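Local coordinates for BH1408 protein (Bacillus halodurans, PDB 4E0A) that probably acts as an N-acetyltransferase of the GNAT family, passing an acetyl group from acetyl-coenzyme A to an amine, at residues A[24-29]-A[33-38]; A[16-21]-A[37-42]; A[46-49]-A[53-56]; A[124-129]-A[146-151]; A[57-62]-A[103-108]. The protein carries 1 engineered substitution. All blocks are in the same frame, centred on the assembly; numbering follows the deposited sequence.

Contact 1 (A[24-29]-A[33-38]); sequences AHVKER and FRSNEP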
# COMPACT_ATOMS: atom_id res chain seq x y z
N ALA A 24 -6.17 10.49 16.00
CA ALA A 24 -6.77 11.13 14.83
C ALA A 24 -7.28 10.07 13.88
O ALA A 24 -8.37 10.18 13.33
CB ALA A 24 -5.75 12.02 14.13
N HIS A 25 -6.50 9.01 13.73
CA HIS A 25 -6.84 7.93 12.81
C HIS A 25 -8.00 7.11 13.37
O HIS A 25 -8.89 6.69 12.62
CB HIS A 25 -5.59 7.06 12.51
CG HIS A 25 -4.64 7.70 11.54
ND1 HIS A 25 -3.81 8.75 11.88
CD2 HIS A 25 -4.40 7.45 10.23
CE1 HIS A 25 -3.09 9.11 10.83
NE2 HIS A 25 -3.44 8.34 9.81
N VAL A 26 -8.02 6.90 14.68
CA VAL A 26 -9.15 6.21 15.32
C VAL A 26 -10.44 7.01 15.10
O VAL A 26 -11.49 6.44 14.80
CB VAL A 26 -8.91 5.98 16.82
CG1 VAL A 26 -10.20 5.55 17.53
CG2 VAL A 26 -7.81 4.95 17.01
N LYS A 27 -10.34 8.33 15.22
CA LYS A 27 -11.48 9.21 15.05
C LYS A 27 -12.09 9.09 13.66
O LYS A 27 -13.31 8.98 13.50
CB LYS A 27 -11.04 10.65 15.32
CG LYS A 27 -12.15 11.67 15.48
CD LYS A 27 -11.61 12.94 16.14
CE LYS A 27 -12.65 14.05 16.18
NZ LYS A 27 -13.13 14.40 14.81
N GLU A 28 -11.23 9.09 12.63
CA GLU A 28 -11.70 9.15 11.24
C GLU A 28 -11.92 7.78 10.60
O GLU A 28 -12.75 7.64 9.69
CB GLU A 28 -10.71 9.93 10.38
CG GLU A 28 -10.46 11.35 10.84
CD GLU A 28 -11.71 12.21 10.80
OE1 GLU A 28 -12.54 12.00 9.89
OE2 GLU A 28 -11.85 13.08 11.67
N ARG A 29 -11.17 6.78 11.04
CA ARG A 29 -11.29 5.43 10.49
C ARG A 29 -11.27 4.41 11.62
O ARG A 29 -10.32 3.62 11.74
CB ARG A 29 -10.14 5.14 9.51
CG ARG A 29 -10.20 5.86 8.16
CD ARG A 29 -11.53 5.64 7.44
NE ARG A 29 -11.80 4.24 7.11
CZ ARG A 29 -11.54 3.67 5.94
NH1 ARG A 29 -10.96 4.37 4.97
NH2 ARG A 29 -11.83 2.39 5.74
N PHE A 33 -8.66 1.42 12.72
CA PHE A 33 -7.80 1.75 13.86
C PHE A 33 -8.53 1.58 15.18
O PHE A 33 -9.72 1.84 15.29
CB PHE A 33 -7.23 3.17 13.71
CG PHE A 33 -6.36 3.34 12.49
CD1 PHE A 33 -6.89 3.81 11.29
CD2 PHE A 33 -5.02 3.00 12.54
CE1 PHE A 33 -6.10 3.94 10.18
CE2 PHE A 33 -4.21 3.14 11.42
CZ PHE A 33 -4.76 3.61 10.24
N ARG A 34 -7.79 1.16 16.20
CA ARG A 34 -8.37 0.85 17.49
C ARG A 34 -7.70 1.69 18.58
O ARG A 34 -6.48 1.85 18.58
CB ARG A 34 -8.19 -0.64 17.78
CG ARG A 34 -8.88 -1.16 19.02
CD ARG A 34 -8.55 -2.64 19.21
NE ARG A 34 -9.19 -3.21 20.39
CZ ARG A 34 -8.67 -3.19 21.61
NH1 ARG A 34 -7.48 -2.62 21.82
NH2 ARG A 34 -9.33 -3.74 22.62
N SER A 35 -8.49 2.23 19.50
CA SER A 35 -7.94 2.93 20.66
C SER A 35 -7.21 1.96 21.56
O SER A 35 -7.69 0.85 21.79
CB SER A 35 -9.04 3.61 21.46
OG SER A 35 -9.51 4.78 20.81
N ASN A 36 -6.08 2.40 22.11
CA ASN A 36 -5.35 1.58 23.08
C ASN A 36 -4.41 2.47 23.85
O ASN A 36 -4.00 3.52 23.36
CB ASN A 36 -4.55 0.46 22.39
CG ASN A 36 -4.08 -0.62 23.37
OD1 ASN A 36 -4.87 -1.45 23.83
ND2 ASN A 36 -2.79 -0.63 23.68
N GLU A 37 -4.05 2.04 25.04
CA GLU A 37 -3.06 2.77 25.81
C GLU A 37 -2.00 1.76 26.24
O GLU A 37 -2.30 0.84 27.01
CB GLU A 37 -3.72 3.41 27.04
CG GLU A 37 -4.98 4.23 26.74
CD GLU A 37 -5.59 4.83 28.01
OE1 GLU A 37 -6.24 4.08 28.77
OE2 GLU A 37 -5.39 6.03 28.25
N PRO A 38 -0.75 1.92 25.76
CA PRO A 38 -0.27 2.97 24.85
C PRO A 38 -0.59 2.60 23.42
O PRO A 38 -1.14 1.54 23.21
CB PRO A 38 1.25 2.95 25.07
CG PRO A 38 1.56 1.57 25.44
CD PRO A 38 0.34 1.00 26.16
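CB of H25 sits above the centre of the F33 ring, 3.8 Å from the ring centroid, in a CH-pi contact on one face. The two side chains lie alongside each other and point the same way. In H25 the first torsion (chi1 -77°) sets the imidazole beside the backbone N, and this turns its edge toward the same phenyl face: an edge-to-face pair with the planes at 68° and CD2 of H25 3.9 Å from CZ of F33. ND1 of H25 bonds to V21 O one turn back, which leaves the carbon side of the imidazole for the phenylalanine. R29 is the first residue beyond the helix. Its O accepts the N-H of F33 at 2.9 Å in a nearly straight bond (168°), while its CB meets the ring at the edge, in plane. From there the bent arginine chain leads away to salt bridges with E153 and D31. V26 suits the flank because it is branched: CG2 packs on F33 CB at 3.8 Å, and CG1 lies by the hydroxyl of S35, which bonds to E23. The loop after the first helix of the GNAT fold thus folds back on the C-terminal end of helix 11-28, at the border with the second subunit, whose M83 packs on F33; Y130, at the end of strand 124-130, meets the same ring edge-to-face.

Contact 2 (A[16-21]-A[37-42]); sequences RLHTQV and EPTLNP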
# COMPACT_ATOMS: atom_id res chain seq x y z
N ARG A 16 3.81 9.66 23.29
CA ARG A 16 2.77 10.67 23.43
C ARG A 16 2.43 11.29 22.07
O ARG A 16 1.26 11.44 21.71
CB ARG A 16 3.22 11.76 24.41
CG ARG A 16 2.22 12.90 24.58
CD ARG A 16 2.70 13.94 25.58
NE ARG A 16 3.90 14.65 25.13
CZ ARG A 16 3.87 15.75 24.38
NH1 ARG A 16 2.71 16.26 23.99
NH2 ARG A 16 5.00 16.35 24.02
N LEU A 17 3.47 11.62 21.32
CA LEU A 17 3.29 12.13 19.96
C LEU A 17 2.62 11.10 19.05
O LEU A 17 1.74 11.45 18.27
CB LEU A 17 4.63 12.55 19.35
CG LEU A 17 5.10 13.99 19.59
CD1 LEU A 17 4.81 14.50 20.99
CD2 LEU A 17 6.59 14.06 19.29
N HIS A 18 3.04 9.85 19.15
CA HIS A 18 2.44 8.81 18.32
C HIS A 18 0.94 8.70 18.59
O HIS A 18 0.13 8.52 17.68
CB HIS A 18 3.11 7.46 18.53
CG HIS A 18 2.57 6.38 17.64
ND1 HIS A 18 1.53 5.56 18.02
CD2 HIS A 18 2.92 5.99 16.39
CE1 HIS A 18 1.26 4.70 17.05
NE2 HIS A 18 2.09 4.94 16.05
N THR A 19 0.58 8.86 19.86
CA THR A 19 -0.81 8.77 20.29
C THR A 19 -1.71 9.88 19.71
O THR A 19 -2.84 9.60 19.32
CB THR A 19 -0.92 8.70 21.82
OG1 THR A 19 -0.35 7.46 22.25
CG2 THR A 19 -2.39 8.76 22.28
N GLN A 20 -1.21 11.12 19.65
CA GLN A 20 -1.95 12.20 18.99
C GLN A 20 -2.37 11.76 17.60
O GLN A 20 -3.55 11.85 17.24
CB GLN A 20 -1.10 13.48 18.87
CG GLN A 20 -0.71 14.11 20.18
CD GLN A 20 0.19 15.32 19.99
OE1 GLN A 20 0.44 15.75 18.86
NE2 GLN A 20 0.68 15.86 21.09
N VAL A 21 -1.41 11.27 16.82
CA VAL A 21 -1.69 10.85 15.45
C VAL A 21 -2.57 9.60 15.42
O VAL A 21 -3.51 9.51 14.63
CB VAL A 21 -0.40 10.67 14.62
CG1 VAL A 21 -0.70 9.97 13.29
CG2 VAL A 21 0.27 12.02 14.37
N GLU A 37 -4.05 2.04 25.04
CA GLU A 37 -3.06 2.77 25.81
C GLU A 37 -2.00 1.76 26.24
O GLU A 37 -2.30 0.84 27.01
CB GLU A 37 -3.72 3.41 27.04
CG GLU A 37 -4.98 4.23 26.74
CD GLU A 37 -5.59 4.83 28.01
OE1 GLU A 37 -6.24 4.08 28.77
OE2 GLU A 37 -5.39 6.03 28.25
N PRO A 38 -0.75 1.92 25.76
CA PRO A 38 -0.27 2.97 24.85
C PRO A 38 -0.59 2.60 23.42
O PRO A 38 -1.14 1.54 23.21
CB PRO A 38 1.25 2.95 25.07
CG PRO A 38 1.56 1.57 25.44
CD PRO A 38 0.34 1.00 26.16
N THR A 39 -0.25 3.47 22.47
CA THR A 39 -0.46 3.20 21.05
C THR A 39 0.86 2.78 20.43
O THR A 39 0.88 2.25 19.33
CB THR A 39 -0.98 4.43 20.29
OG1 THR A 39 0.01 5.47 20.32
CG2 THR A 39 -2.28 4.94 20.92
N LEU A 40 1.95 3.04 21.14
CA LEU A 40 3.28 2.66 20.70
C LEU A 40 3.90 1.69 21.70
O LEU A 40 4.06 2.00 22.89
CB LEU A 40 4.19 3.89 20.53
CG LEU A 40 5.66 3.61 20.15
CD1 LEU A 40 5.75 2.91 18.80
CD2 LEU A 40 6.49 4.90 20.15
N ASN A 41 4.26 0.51 21.22
CA ASN A 41 4.87 -0.49 22.09
C ASN A 41 6.31 -0.09 22.40
O ASN A 41 7.07 0.24 21.49
CB ASN A 41 4.79 -1.87 21.40
CG ASN A 41 5.41 -2.97 22.23
OD1 ASN A 41 6.60 -2.94 22.53
ND2 ASN A 41 4.61 -3.98 22.57
N PRO A 42 6.69 -0.09 23.69
CA PRO A 42 8.04 0.31 24.11
C PRO A 42 9.15 -0.60 23.56
O PRO A 42 10.19 -0.08 23.15
CB PRO A 42 7.98 0.24 25.64
CG PRO A 42 6.82 -0.63 25.95
CD PRO A 42 5.83 -0.41 24.84
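H18 and T39 are joined by a hydrogen bond of 2.8 Å between ND1 and OG1, almost straight at 170°, with the hydroxyl near the plane of the imidazole at its edge. CG of H18, anti to its own N (chi1 -177°), carries the imidazole out toward the loop for this bond. The same OG1 of T39 lies 2.8 Å from OG1 of T19 in a second hydrogen bond, so one loop hydroxyl is held by two neighbouring residues of the helix. Threonine suits this place because its hydroxyl can both give and accept. The torsion matters too: chi1 of 64° sets OG1 between the backbone N and the carbonyl carbon, facing the helix, and turns the methyl CG2 against T19, 3.4 Å from its OG1. T19 OG1 has a further partner in A15 O, one turn earlier, so the polar chain runs on into the helix backbone. L40 O accepts a hydrogen bond from the hydroxyl of Y11. The backbone N of T39, by contrast, is buried here without a partner.

Helix 11-28 and the loop leading to helix 42-50 belong to the helical part that, in GNAT proteins, follows the first strand and precedes the second, and these bonds tie that loop to the middle of the preceding helix.

Van der Waals contacts are fewer. CG2 of T39 lies 4.1 Å from CG2 of T19, and CB of L40 lies obliquely to the imidazole, 4.0 Å from ND1 of H18, the two side chains crossing at about a right angle. H18 also touches Y69 and D93 on the sheet, and L40 packs on V14.

Contact 3 (A[46-49]-A[53-56]); sequences QAAV and KSTV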
# COMPACT_ATOMS: atom_id res chain seq x y z
N GLN A 46 12.15 0.48 20.99
CA GLN A 46 13.56 0.17 21.22
C GLN A 46 14.18 -0.55 20.02
O GLN A 46 15.30 -0.24 19.61
CB GLN A 46 13.74 -0.64 22.51
CG GLN A 46 15.19 -1.06 22.76
CD GLN A 46 15.34 -2.01 23.94
OE1 GLN A 46 14.35 -2.42 24.56
NE2 GLN A 46 16.58 -2.37 24.25
N ALA A 47 13.45 -1.51 19.44
CA ALA A 47 13.95 -2.20 18.26
C ALA A 47 14.19 -1.25 17.08
O ALA A 47 15.10 -1.47 16.29
CB ALA A 47 13.00 -3.32 17.85
N ALA A 48 13.36 -0.22 16.95
CA ALA A 48 13.49 0.69 15.82
C ALA A 48 14.72 1.55 16.03
O ALA A 48 15.47 1.81 15.10
CB ALA A 48 12.26 1.56 15.64
N VAL A 49 14.91 1.97 17.28
CA VAL A 49 16.06 2.79 17.66
C VAL A 49 17.39 2.07 17.38
O VAL A 49 18.34 2.66 16.86
CB VAL A 49 15.96 3.20 19.15
CG1 VAL A 49 17.28 3.84 19.63
CG2 VAL A 49 14.76 4.16 19.38
N LYS A 53 18.50 -1.81 10.20
CA LYS A 53 18.02 -1.13 9.00
C LYS A 53 17.03 -0.00 9.32
O LYS A 53 16.46 0.59 8.41
CB LYS A 53 17.38 -2.15 8.04
CG LYS A 53 18.34 -3.23 7.54
CD LYS A 53 17.61 -4.57 7.35
CE LYS A 53 16.87 -4.64 6.02
NZ LYS A 53 17.46 -5.69 5.14
N SER A 54 16.82 0.29 10.60
CA SER A 54 15.90 1.36 11.01
C SER A 54 16.64 2.49 11.72
O SER A 54 17.73 2.30 12.25
CB SER A 54 14.81 0.79 11.91
OG SER A 54 15.39 0.22 13.08
N THR A 55 16.04 3.67 11.71
CA THR A 55 16.59 4.84 12.37
C THR A 55 15.46 5.68 12.96
O THR A 55 14.43 5.89 12.31
CB THR A 55 17.37 5.73 11.38
OG1 THR A 55 18.39 4.95 10.73
CG2 THR A 55 18.00 6.91 12.10
N VAL A 56 15.65 6.18 14.18
CA VAL A 56 14.65 7.07 14.77
C VAL A 56 15.27 8.43 15.01
O VAL A 56 16.34 8.53 15.63
CB VAL A 56 14.10 6.52 16.08
CG1 VAL A 56 12.98 7.42 16.60
CG2 VAL A 56 13.61 5.08 15.87
O HOH W 1 18.13 5.41 15.59
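The last turn of helix 42-50 runs close beside the start of a strand, with CA of A48 5.4 Å from CA of S54 and CA of V49 equally far from CA of V56. The CB atoms of S54 and V56 point to the helix and that of T55 away. The hydroxyl of S54 donates to A48 O at 2.6 Å; it comes in from the side of the carbonyl, at a C=O...O angle of 117° and 19° from its plane. Its first torsion (chi1 60°) brings OG to this oxygen. This is the turn by which helix 42-50 enters strand 54-62 of the GNAT fold, the second strand of the central sheet. An alanine at S54 would remove the hydroxyl, and the helix carbonyl A48 O would probably lose its link to the start of the strand. Beyond the serine the side chains meet through methyl groups: CG2 of V56 packs at 3.8 Å on CB of A48 and at the same distance from CG2 of V49. Small A48 allows this close approach, and V71 of the next strand touches both A48 and V56. A water joins the backbones, giving to V49 O and accepting from V56 N, both at 3.0 Å.

Contact 4 (A[124-129]-A[146-151]); sequences AIELDV and RCQKQT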
# COMPACT_ATOMS: atom_id res chain seq x y z
N ALA A 124 14.55 6.17 -3.77
CA ALA A 124 13.41 7.02 -3.46
C ALA A 124 13.07 6.99 -1.98
O ALA A 124 13.47 6.07 -1.26
CB ALA A 124 12.19 6.57 -4.29
N ILE A 125 12.34 8.01 -1.53
CA ILE A 125 11.72 7.97 -0.21
C ILE A 125 10.26 7.62 -0.45
O ILE A 125 9.65 8.16 -1.38
CB ILE A 125 11.80 9.32 0.48
CG1 ILE A 125 13.27 9.69 0.72
CG2 ILE A 125 11.03 9.29 1.81
CD1 ILE A 125 13.45 11.09 1.23
N GLU A 126 9.71 6.71 0.36
CA GLU A 126 8.31 6.33 0.25
C GLU A 126 7.63 6.37 1.62
O GLU A 126 8.30 6.29 2.65
CB GLU A 126 8.18 4.94 -0.36
CG GLU A 126 8.80 4.80 -1.75
CD GLU A 126 8.56 3.42 -2.35
OE1 GLU A 126 8.33 2.46 -1.57
OE2 GLU A 126 8.59 3.29 -3.59
N LEU A 127 6.31 6.49 1.62
CA LEU A 127 5.51 6.40 2.84
C LEU A 127 4.07 6.13 2.45
O LEU A 127 3.71 6.26 1.28
CB LEU A 127 5.59 7.70 3.66
CG LEU A 127 5.10 9.00 3.01
CD1 LEU A 127 3.56 9.18 3.07
CD2 LEU A 127 5.79 10.17 3.68
N ASP A 128 3.24 5.79 3.43
CA ASP A 128 1.82 5.64 3.17
C ASP A 128 1.02 6.61 4.00
O ASP A 128 1.29 6.81 5.17
CB ASP A 128 1.35 4.22 3.43
CG ASP A 128 1.90 3.24 2.41
OD1 ASP A 128 2.81 2.46 2.76
OD2 ASP A 128 1.43 3.25 1.25
N VAL A 129 0.02 7.21 3.37
CA VAL A 129 -0.84 8.14 4.09
C VAL A 129 -2.32 7.82 3.81
O VAL A 129 -2.70 7.47 2.69
CB VAL A 129 -0.49 9.60 3.73
CG1 VAL A 129 -0.73 9.85 2.24
CG2 VAL A 129 -1.28 10.57 4.60
N ARG A 146 4.89 12.74 -4.52
CA ARG A 146 3.81 12.46 -5.46
C ARG A 146 3.22 11.08 -5.20
O ARG A 146 3.87 10.22 -4.60
CB ARG A 146 4.32 12.58 -6.91
CG ARG A 146 5.33 11.52 -7.30
CD ARG A 146 6.34 12.04 -8.32
NE ARG A 146 7.26 13.02 -7.74
CZ ARG A 146 8.43 13.35 -8.27
NH1 ARG A 146 8.85 12.77 -9.39
NH2 ARG A 146 9.20 14.25 -7.67
N CYS A 147 1.97 10.87 -5.63
CA CYS A 147 1.31 9.59 -5.43
C CYS A 147 1.86 8.55 -6.39
O CYS A 147 1.90 8.76 -7.61
CB CYS A 147 -0.22 9.70 -5.59
SG CYS A 147 -1.10 8.13 -5.37
N GLN A 148 2.29 7.43 -5.83
CA GLN A 148 2.79 6.32 -6.63
C GLN A 148 1.64 5.39 -6.98
O GLN A 148 1.43 5.04 -8.15
CB GLN A 148 3.83 5.55 -5.84
CG GLN A 148 4.49 4.43 -6.61
CD GLN A 148 5.33 3.56 -5.71
OE1 GLN A 148 4.86 2.54 -5.19
NE2 GLN A 148 6.57 3.96 -5.49
N LYS A 149 0.90 4.98 -5.96
CA LYS A 149 -0.23 4.07 -6.12
C LYS A 149 -1.16 4.26 -4.94
O LYS A 149 -0.79 4.86 -3.93
CB LYS A 149 0.24 2.61 -6.20
CG LYS A 149 1.08 2.16 -4.99
CD LYS A 149 1.44 0.68 -5.09
CE LYS A 149 2.53 0.29 -4.11
NZ LYS A 149 2.03 0.29 -2.71
N GLN A 150 -2.38 3.75 -5.06
CA GLN A 150 -3.30 3.88 -3.97
C GLN A 150 -4.09 2.60 -3.71
O GLN A 150 -4.35 1.82 -4.63
CB GLN A 150 -4.24 5.06 -4.20
CG GLN A 150 -5.12 4.93 -5.40
CD GLN A 150 -5.87 6.21 -5.68
OE1 GLN A 150 -7.01 6.20 -6.12
NE2 GLN A 150 -5.22 7.34 -5.40
N THR A 151 -4.43 2.39 -2.45
CA THR A 151 -5.27 1.28 -2.05
C THR A 151 -6.71 1.73 -2.15
O THR A 151 -7.10 2.75 -1.58
CB THR A 151 -5.01 0.88 -0.60
OG1 THR A 151 -3.63 0.52 -0.45
CG2 THR A 151 -5.91 -0.30 -0.20
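The carboxylate of E126 and the amide of Q148 meet with their planes 69° apart, so the two flat groups are far from coplanar. The amide N of Q148 donates to OE2 of E126 at 2.9 Å (N-H...O 152°). The oxygen lies close to the plane of the amide, but the nitrogen approaches it from above the carboxylate, 50° out of that plane. OE2 also forms a salt bridge with R86, so two donors grip this one oxygen, and the side chain of R86 touches Q148 as well. NE2 of Q148 has a second acceptor in turn, OE1 of E153 of the second subunit. Glutamine suits this place, since its two N-H groups can serve a carboxylate of each chain.

The strands themselves are not neighbours: the closest CA pair, E126 and Q148, is 8.8 Å apart, and two extended side chains span the gap. CG of Q148 is anti to the backbone N, which sends the amide toward E126, whose chain beyond CG is likewise extended. Strand 124-130 is the outermost strand of the mixed central sheet of the GNAT fold within this chain, and it pairs antiparallel with a strand of the second subunit, as does 146-151; the sheet therefore continues across the dimer interface.

Further along, D128 and K149 both reach T151 of the second subunit, D128 OD2 and K149 NZ each forming a hydrogen bond to its hydroxyl.

Contact 5 (A[57-62]-A[103-108]); sequences LVFVDE and GGIGRL. With ACY (acetic acid), chain D.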
# COMPACT_ATOMS: atom_id res chain seq x y z
N LEU A 57 14.62 9.48 14.49
CA LEU A 57 15.12 10.86 14.60
C LEU A 57 14.18 11.66 15.48
O LEU A 57 12.97 11.47 15.41
CB LEU A 57 15.13 11.50 13.22
CG LEU A 57 16.11 10.88 12.22
CD1 LEU A 57 15.78 11.33 10.79
CD2 LEU A 57 17.53 11.28 12.60
N VAL A 58 14.72 12.55 16.32
CA VAL A 58 13.87 13.43 17.13
C VAL A 58 14.32 14.87 17.00
O VAL A 58 15.51 15.15 16.81
CB VAL A 58 13.87 13.07 18.65
CG1 VAL A 58 13.24 11.69 18.89
CG2 VAL A 58 15.28 13.16 19.24
N PHE A 59 13.35 15.78 17.07
CA PHE A 59 13.61 17.20 17.11
C PHE A 59 13.42 17.64 18.56
O PHE A 59 12.37 17.39 19.15
CB PHE A 59 12.62 17.96 16.22
CG PHE A 59 12.80 19.45 16.28
CD1 PHE A 59 12.05 20.21 17.16
CD2 PHE A 59 13.73 20.09 15.47
CE1 PHE A 59 12.22 21.58 17.22
CE2 PHE A 59 13.89 21.45 15.53
CZ PHE A 59 13.13 22.20 16.41
N VAL A 60 14.44 18.29 19.13
CA VAL A 60 14.36 18.75 20.52
C VAL A 60 14.49 20.26 20.55
O VAL A 60 15.47 20.81 20.05
CB VAL A 60 15.47 18.16 21.41
CG1 VAL A 60 15.32 18.66 22.83
CG2 VAL A 60 15.47 16.64 21.36
N ASP A 61 13.51 20.93 21.15
CA ASP A 61 13.49 22.39 21.17
C ASP A 61 13.37 22.94 22.58
O ASP A 61 13.63 24.12 22.83
CB ASP A 61 12.31 22.92 20.33
CG ASP A 61 12.61 24.26 19.68
OD1 ASP A 61 13.79 24.69 19.68
OD2 ASP A 61 11.67 24.89 19.16
N GLU A 62 12.95 22.08 23.50
CA GLU A 62 12.75 22.48 24.88
C GLU A 62 13.18 21.39 25.85
O GLU A 62 13.10 20.21 25.52
CB GLU A 62 11.29 22.86 25.14
CG GLU A 62 11.12 24.31 25.56
CD GLU A 62 12.42 24.91 26.07
OE1 GLU A 62 13.12 25.59 25.28
OE2 GLU A 62 12.75 24.70 27.25
N GLY A 103 5.89 25.90 12.22
CA GLY A 103 7.17 26.55 12.42
C GLY A 103 8.35 25.91 11.71
O GLY A 103 9.50 26.20 12.05
N GLY A 104 8.08 25.04 10.74
CA GLY A 104 9.14 24.43 9.94
C GLY A 104 9.77 23.17 10.52
O GLY A 104 10.68 22.59 9.92
N ILE A 105 9.27 22.71 11.66
CA ILE A 105 9.83 21.51 12.29
C ILE A 105 9.71 20.23 11.43
O ILE A 105 10.68 19.50 11.28
CB ILE A 105 9.26 21.31 13.72
CG1 ILE A 105 9.75 22.44 14.63
CG2 ILE A 105 9.70 19.97 14.29
CD1 ILE A 105 9.09 22.47 15.98
N GLY A 106 8.54 19.98 10.86
CA GLY A 106 8.37 18.82 10.00
C GLY A 106 9.33 18.83 8.81
O GLY A 106 9.97 17.82 8.48
N ARG A 107 9.44 19.98 8.17
CA ARG A 107 10.37 20.16 7.06
C ARG A 107 11.80 19.84 7.46
O ARG A 107 12.53 19.19 6.73
CB ARG A 107 10.29 21.58 6.49
CG ARG A 107 11.21 21.82 5.32
CD ARG A 107 11.01 23.20 4.71
NE ARG A 107 9.97 23.20 3.68
CZ ARG A 107 10.21 23.07 2.38
NH1 ARG A 107 11.45 22.92 1.94
NH2 ARG A 107 9.20 23.10 1.51
N LEU A 108 12.22 20.30 8.64
CA LEU A 108 13.57 20.02 9.09
C LEU A 108 13.80 18.51 9.26
O LEU A 108 14.84 17.98 8.87
CB LEU A 108 13.88 20.75 10.39
CG LEU A 108 14.13 22.26 10.28
CD1 LEU A 108 14.25 22.88 11.65
CD2 LEU A 108 15.39 22.54 9.48
C ACY D . 4.87 21.28 10.83
O ACY D . 4.14 22.31 10.83
OXT ACY D . 6.00 21.23 11.36
CH3 ACY D . 4.36 20.04 10.15
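The N-H of G106 donates to OXT of a bound acetate at 2.9 Å, nearly straight at 162°, and the same acetate is also bonded by G102 N. The acetate probably comes from the crystallisation liquor, but it occupies the glycine-rich turn of GNAT motif A, where relatives bind the pyrophosphate of acetyl-coenzyme A with backbone N-H groups at the start of a helix. The glycines fit that role. G104, at the N-cap, has a positive phi (86°) at which a side chain would jam against the preceding carbonyl, and its O accepts from L108 N at 3.0 Å in the first helical turn; a CB on G106 would collide with the acetate methyl.

On the inner side of this turn I105 reaches strand 57-62. Its CG2 lies over one face of the F59 ring, offset toward the rim and 4.0 Å from the centroid, a CH-pi contact, and its CD1 packs on CE1 of F59 at 3.5 Å. With CG anti to the backbone N (chi1 177°), the ring of F59 reaches out to the helix and presents a face to I105. A serine in place of F59 would strip the flat surface from under I105 and would probably open a gap between strand and helix. A68 touches I105, and I3 touches both F59 and L108. Near another corner of the ring, and on the same side of its plane as I105, L108 CD1 comes to 4.2 Å from CE2 of F59.

How the contacts relate
Contacts 1 and 2 share helix 11-28 and the loop after it, with E37 and P38 in both, and their centres lie about 10 Å apart. Contact 3 follows along the chain where helix 42-50 leads into strand 54-62, and contact 5 uses the continuation of that strand, about 18 Å away between centres, to hold the helix that bears the glycine-rich turn. Contact 4 comes last, about 22 Å from contact 1 between centres and on the opposite side of the chain's centre from contact 2. Contacts 3 and 5 lie on the central sheet, contacts 1 and 2 bind the first helix to its loop, and contact 4 lies where the sheet crosses to the second subunit, which contact 1 also meets.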